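Side-chain contacts in glucose dehydrogenase (Serratia sp. FS14, PDB 7CDY), which is a calcium-containing beta-propeller protein of the glucose/sorbosone dehydrogenase family: residues P257-R262 against V306-L311; L332-D335 against L341-V344. One frame throughout, in Å; residues are numbered along the deposited sequence.

Contact 1 of 2, residues P257-R262 against V306-L311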
loop_
_atom_site.group_PDB
_atom_site.type_symbol
_atom_site.label_atom_id
_atom_site.label_comp_id
_atom_site.label_asym_id
_atom_site.label_seq_id
_atom_site.Cartn_x
_atom_site.Cartn_y
_atom_site.Cartn_z
ATOM N N PRO A 257 -3.531 7.796 -15.889
ATOM C CA PRO A 257 -4.180 7.627 -14.586
ATOM C C PRO A 257 -5.662 7.946 -14.673
ATOM O O PRO A 257 -6.123 8.665 -15.565
ATOM C CB PRO A 257 -3.440 8.621 -13.680
ATOM C CG PRO A 257 -2.815 9.594 -14.595
ATOM C CD PRO A 257 -2.540 8.884 -15.893
ATOM N N LEU A 258 -6.422 7.350 -13.764
ATOM C CA LEU A 258 -7.817 7.720 -13.594
ATOM C C LEU A 258 -7.929 9.151 -13.092
ATOM O O LEU A 258 -8.816 9.911 -13.510
ATOM C CB LEU A 258 -8.455 6.745 -12.604
ATOM C CG LEU A 258 -9.887 7.053 -12.196
ATOM C CD1 LEU A 258 -10.757 6.955 -13.430
ATOM C CD2 LEU A 258 -10.340 6.082 -11.124
ATOM N N HIS A 259 -7.020 9.541 -12.205
ATOM C CA HIS A 259 -7.010 10.854 -11.600
ATOM C C HIS A 259 -5.570 11.156 -11.226
ATOM O O HIS A 259 -4.806 10.248 -10.888
ATOM C CB HIS A 259 -7.887 10.837 -10.346
ATOM C CG HIS A 259 -8.348 12.185 -9.911
ATOM N ND1 HIS A 259 -9.339 12.880 -10.571
ATOM C CD2 HIS A 259 -7.939 12.976 -8.893
ATOM C CE1 HIS A 259 -9.526 14.040 -9.968
ATOM N NE2 HIS A 259 -8.694 14.122 -8.946
ATOM N N TYR A 260 -5.192 12.427 -11.296
ATOM C CA TYR A 260 -3.821 12.803 -10.983
ATOM C C TYR A 260 -3.795 14.141 -10.263
ATOM O O TYR A 260 -4.747 14.922 -10.325
ATOM C CB TYR A 260 -2.923 12.836 -12.233
ATOM C CG TYR A 260 -3.414 13.752 -13.334
ATOM C CD1 TYR A 260 -3.063 15.100 -13.366
ATOM C CD2 TYR A 260 -4.244 13.268 -14.333
ATOM C CE1 TYR A 260 -3.520 15.926 -14.368
ATOM C CE2 TYR A 260 -4.702 14.089 -15.342
ATOM C CZ TYR A 260 -4.344 15.414 -15.350
ATOM O OH TYR A 260 -4.806 16.236 -16.354
ATOM N N TRP A 261 -2.677 14.400 -9.591
ATOM C CA TRP A 261 -2.468 15.625 -8.829
ATOM C C TRP A 261 -1.176 16.264 -9.311
ATOM O O TRP A 261 -0.082 15.770 -9.016
ATOM C CB TRP A 261 -2.343 15.308 -7.343
ATOM C CG TRP A 261 -3.599 14.921 -6.629
ATOM C CD1 TRP A 261 -4.351 15.716 -5.805
ATOM C CD2 TRP A 261 -4.226 13.630 -6.624
ATOM N NE1 TRP A 261 -5.409 15.004 -5.305
ATOM C CE2 TRP A 261 -5.357 13.722 -5.787
ATOM C CE3 TRP A 261 -3.943 12.403 -7.236
ATOM C CZ2 TRP A 261 -6.203 12.637 -5.556
ATOM C CZ3 TRP A 261 -4.795 11.329 -7.009
ATOM C CH2 TRP A 261 -5.906 11.455 -6.175
ATOM N N ARG A 262 -1.292 17.388 -10.021
ATOM C CA ARG A 262 -0.088 18.074 -10.476
ATOM C C ARG A 262 0.765 18.569 -9.314
ATOM O O ARG A 262 1.996 18.581 -9.409
ATOM C CB ARG A 262 -0.456 19.208 -11.430
ATOM C CG ARG A 262 -0.930 18.686 -12.771
ATOM C CD ARG A 262 -1.307 19.840 -13.701
ATOM N NE ARG A 262 -1.718 19.379 -15.024
ATOM C CZ ARG A 262 -0.864 19.026 -15.979
ATOM N NH1 ARG A 262 -1.326 18.632 -17.156
ATOM N NH2 ARG A 262 0.446 19.069 -15.759
ATOM N N VAL A 306 -15.731 12.283 -9.329
ATOM C CA VAL A 306 -16.566 13.456 -9.592
ATOM C C VAL A 306 -16.345 14.613 -8.628
ATOM O O VAL A 306 -16.823 15.726 -8.911
ATOM C CB VAL A 306 -18.065 13.106 -9.692
ATOM C CG1 VAL A 306 -18.296 12.061 -10.772
ATOM C CG2 VAL A 306 -18.585 12.633 -8.360
ATOM N N ALA A 307 -15.670 14.402 -7.500
ATOM C CA ALA A 307 -15.367 15.499 -6.594
ATOM C C ALA A 307 -14.220 15.079 -5.690
ATOM O O ALA A 307 -14.034 13.886 -5.416
ATOM C CB ALA A 307 -16.583 15.881 -5.745
ATOM N N GLU A 308 -13.452 16.074 -5.240
ATOM C CA GLU A 308 -12.343 15.886 -4.309
ATOM C C GLU A 308 -12.546 16.808 -3.112
ATOM O O GLU A 308 -12.623 18.034 -3.276
ATOM C CB GLU A 308 -10.991 16.170 -4.976
ATOM C CG GLU A 308 -9.838 16.151 -3.980
ATOM C CD GLU A 308 -8.479 16.392 -4.615
ATOM O OE1 GLU A 308 -7.488 16.451 -3.856
ATOM O OE2 GLU A 308 -8.398 16.546 -5.850
ATOM N N GLU A 309 -12.601 16.228 -1.918
ATOM C CA GLU A 309 -12.734 16.951 -0.662
ATOM C C GLU A 309 -11.482 16.728 0.172
ATOM O O GLU A 309 -10.806 15.700 0.036
ATOM C CB GLU A 309 -13.970 16.470 0.149
ATOM C CG GLU A 309 -14.139 17.124 1.542
ATOM C CD GLU A 309 -15.299 16.573 2.377
ATOM O OE1 GLU A 309 -15.876 15.527 2.021
ATOM O OE2 GLU A 309 -15.635 17.198 3.408
ATOM N N ARG A 310 -11.173 17.689 1.039
ATOM C CA ARG A 310 -10.042 17.617 1.955
ATOM C C ARG A 310 -10.554 17.679 3.386
ATOM O O ARG A 310 -11.364 18.553 3.724
ATOM C CB ARG A 310 -9.066 18.779 1.711
ATOM C CG ARG A 310 -8.428 18.814 0.325
ATOM C CD ARG A 310 -7.735 17.494 -0.004
ATOM N NE ARG A 310 -6.969 17.539 -1.246
ATOM C CZ ARG A 310 -5.721 17.985 -1.328
ATOM N NH1 ARG A 310 -5.110 18.440 -0.241
ATOM N NH2 ARG A 310 -5.090 17.970 -2.497
ATOM N N LEU A 311 -10.057 16.776 4.232
ATOM C CA LEU A 311 -10.413 16.688 5.640
ATOM C C LEU A 311 -9.137 16.689 6.471
ATOM O O LEU A 311 -8.067 16.311 5.991
ATOM C CB LEU A 311 -11.211 15.398 5.951
ATOM C CG LEU A 311 -12.518 15.150 5.192
ATOM C CD1 LEU A 311 -12.259 14.572 3.804
ATOM C CD2 LEU A 311 -13.396 14.194 5.984
HETATM O O HOH W 1 -6.744 15.947 -8.290
HETATM O O HOH W 2 -9.875 16.543 -8.031
#
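Glu308 sends CG anti to its own nitrogen (chi1 173°) and stays extended to the carboxylate, which carries it across to Trp261. The indole turns its N-H edge to meet the acid. Trp261 NE1 donates to Glu308 OE1 at 2.9 Å, and the bond is nearly straight at 164°. OE1 lies almost in the indole plane. Seen from the acid, NE1 approaches from above the carboxylate plane, 40° out of it.

Arg310 grips the same oxygen side-on from two residues along its strand. Its NE lies 2.9 Å from Glu308 OE1 in a salt bridge, and its NH2 adds a more bent hydrogen bond. Three N-H groups thus converge on OE1, which fixes the carboxylate and probably favours its charged form. The bend at chi2 of Arg310 folds the guanidinium back toward Glu308. NH1 of Arg310 bonds to Gln292.

Water serves the other oxygen. One water donates to Glu308 OE2 at 3.0 Å and to Tyr260 O, and accepts a weak bond from His259 NE2. A second water donates to Glu308 OE2 at 2.6 Å and is also hydrogen-bonded to His259 NE2. The imidazole and the carboxylate therefore meet through solvent, with His259 CD2 over one face of the Trp261 indole.

Strands 259-261 and 304-311 are each outermost in a four-stranded antiparallel sheet, so side chains and water join two neighbouring sheets of the beta-propeller family fold. Strand 216-219 pairs with 259-261, with a classic beta bulge at Leu258 and His259 facing Leu218. Strand 294-301 pairs with 304-311, and its Leu298 touches Glu308.

Contact 2 of 2, residues L332-D335 against L341-V344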
loop_
_atom_site.group_PDB
_atom_site.type_symbol
_atom_site.label_atom_id
_atom_site.label_comp_id
_atom_site.label_asym_id
_atom_site.label_seq_id
_atom_site.Cartn_x
_atom_site.Cartn_y
_atom_site.Cartn_z
ATOM N N LEU A 332 -7.044 5.539 10.859
ATOM C CA LEU A 332 -5.856 6.121 10.255
ATOM C C LEU A 332 -4.646 5.901 11.146
ATOM O O LEU A 332 -4.772 5.780 12.373
ATOM C CB LEU A 332 -6.005 7.644 10.080
ATOM C CG LEU A 332 -7.266 8.211 9.432
ATOM C CD1 LEU A 332 -7.119 9.715 9.208
ATOM C CD2 LEU A 332 -7.620 7.511 8.144
ATOM N N LEU A 333 -3.462 5.878 10.521
ATOM C CA LEU A 333 -2.192 5.975 11.229
ATOM C C LEU A 333 -1.464 7.226 10.778
ATOM O O LEU A 333 -1.523 7.593 9.599
ATOM C CB LEU A 333 -1.279 4.783 10.930
ATOM C CG LEU A 333 -1.818 3.409 11.331
ATOM C CD1 LEU A 333 -0.939 2.275 10.780
ATOM C CD2 LEU A 333 -1.963 3.296 12.839
ATOM N N THR A 334 -0.775 7.881 11.706
ATOM C CA THR A 334 0.000 9.075 11.388
ATOM C C THR A 334 1.487 8.756 11.382
ATOM O O THR A 334 1.974 8.004 12.231
ATOM C CB THR A 334 -0.308 10.259 12.318
ATOM O OG1 THR A 334 0.255 10.024 13.619
ATOM C CG2 THR A 334 -1.798 10.465 12.439
ATOM N N ASP A 335 2.204 9.321 10.408
ATOM C CA ASP A 335 3.615 8.984 10.182
ATOM C C ASP A 335 4.510 9.978 10.911
ATOM O O ASP A 335 5.002 10.956 10.345
ATOM C CB ASP A 335 3.948 8.958 8.696
ATOM C CG ASP A 335 5.426 8.680 8.441
ATOM O OD1 ASP A 335 6.041 7.974 9.272
ATOM O OD2 ASP A 335 5.977 9.181 7.435
ATOM N N LEU A 341 -2.906 6.286 16.260
ATOM C CA LEU A 341 -4.038 5.592 15.667
ATOM C C LEU A 341 -5.268 6.465 15.892
ATOM O O LEU A 341 -5.582 6.810 17.039
ATOM C CB LEU A 341 -4.230 4.233 16.346
ATOM C CG LEU A 341 -5.484 3.434 15.984
ATOM C CD1 LEU A 341 -5.436 2.954 14.539
ATOM C CD2 LEU A 341 -5.622 2.250 16.946
ATOM N N LEU A 342 -5.952 6.830 14.810
ATOM C CA LEU A 342 -7.107 7.720 14.865
ATOM C C LEU A 342 -8.352 7.017 14.351
ATOM O O LEU A 342 -8.299 6.269 13.367
ATOM C CB LEU A 342 -6.891 8.955 13.986
ATOM C CG LEU A 342 -5.633 9.774 14.256
ATOM C CD1 LEU A 342 -5.530 10.920 13.259
ATOM C CD2 LEU A 342 -5.607 10.295 15.690
ATOM N N LYS A 343 -9.480 7.298 14.991
ATOM C CA LYS A 343 -10.788 6.826 14.559
ATOM C C LYS A 343 -11.579 8.041 14.078
ATOM O O LYS A 343 -11.755 9.009 14.830
ATOM C CB LYS A 343 -11.491 6.144 15.730
ATOM C CG LYS A 343 -12.860 5.581 15.432
ATOM C CD LYS A 343 -13.414 4.944 16.702
ATOM C CE LYS A 343 -14.915 4.795 16.667
ATOM N NZ LYS A 343 -15.438 4.195 17.928
ATOM N N VAL A 344 -12.013 7.969 12.836
ATOM C CA VAL A 344 -12.602 9.156 12.167
ATOM C C VAL A 344 -13.993 8.856 11.639
ATOM O O VAL A 344 -14.195 7.862 11.025
ATOM C CB VAL A 344 -11.692 9.634 11.023
ATOM C CG1 VAL A 344 -12.292 10.848 10.355
ATOM C CG2 VAL A 344 -10.294 9.952 11.513
#
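Leu332 and Val344 cross obliquely, with Leu332 CD1 against Val344 CG2 at 3.9 Å. Leu342 points to the same sheet face as Leu332. Leu342 CD1 meets Thr334 CG2 at 3.8 Å instead, and these two side chains cross at about a right angle. CG2 of Thr334 is placed beside the backbone N by a chi1 of 73°; its hydroxyl bonds to Glu336 and to the Lys340 backbone N.

Leu333 and Leu341 occupy the other face. Their side chains are set at a slant to each other, and the ends lean together so that Leu333 CD2 lies 3.9 Å from Leu341 CD1.

Between the two faces, Leu332 and Leu342 form an antiparallel hydrogen-bonded pair. Leu332 N to Leu342 O and Leu342 N to Leu332 O both measure 2.9 Å. Leu333 and Leu341 are the adjoining non-hydrogen-bonded pair, where Leu341 CA also approaches Leu332 O at 3.4 Å as a CA-H...O contact.

The two strands form a C-terminal beta hairpin. Strand 319-324 flanks 330-334, with Ile319 touching Leu332. Strand 339-345 pairs with the N-terminal strand 3-19, where Leu341 and Leu7 share backbone hydrogen bonding. Joining both chain ends in one sheet is consistent with closure of a beta-propeller.

In the fold
Contact 2 is core packing within one sheet, and all six of its touching residues are buried. Contact 1 is only partly buried and bridges two separate sheets. Their chemistry follows these places. In contact 2 the paired backbones bring leucine, valine and threonine methyl groups together. In contact 1 the axes of segments 259-261 and 306-311 come no nearer than 10.9 Å, so long polar side chains and waters span the gap. The buried area is 122 Å² in contact 1 and 285 Å² in contact 2. They share no strand. Their centres lie about 21 Å apart, and they do not touch. Both segments of contact 1 precede those of contact 2 in the sequence.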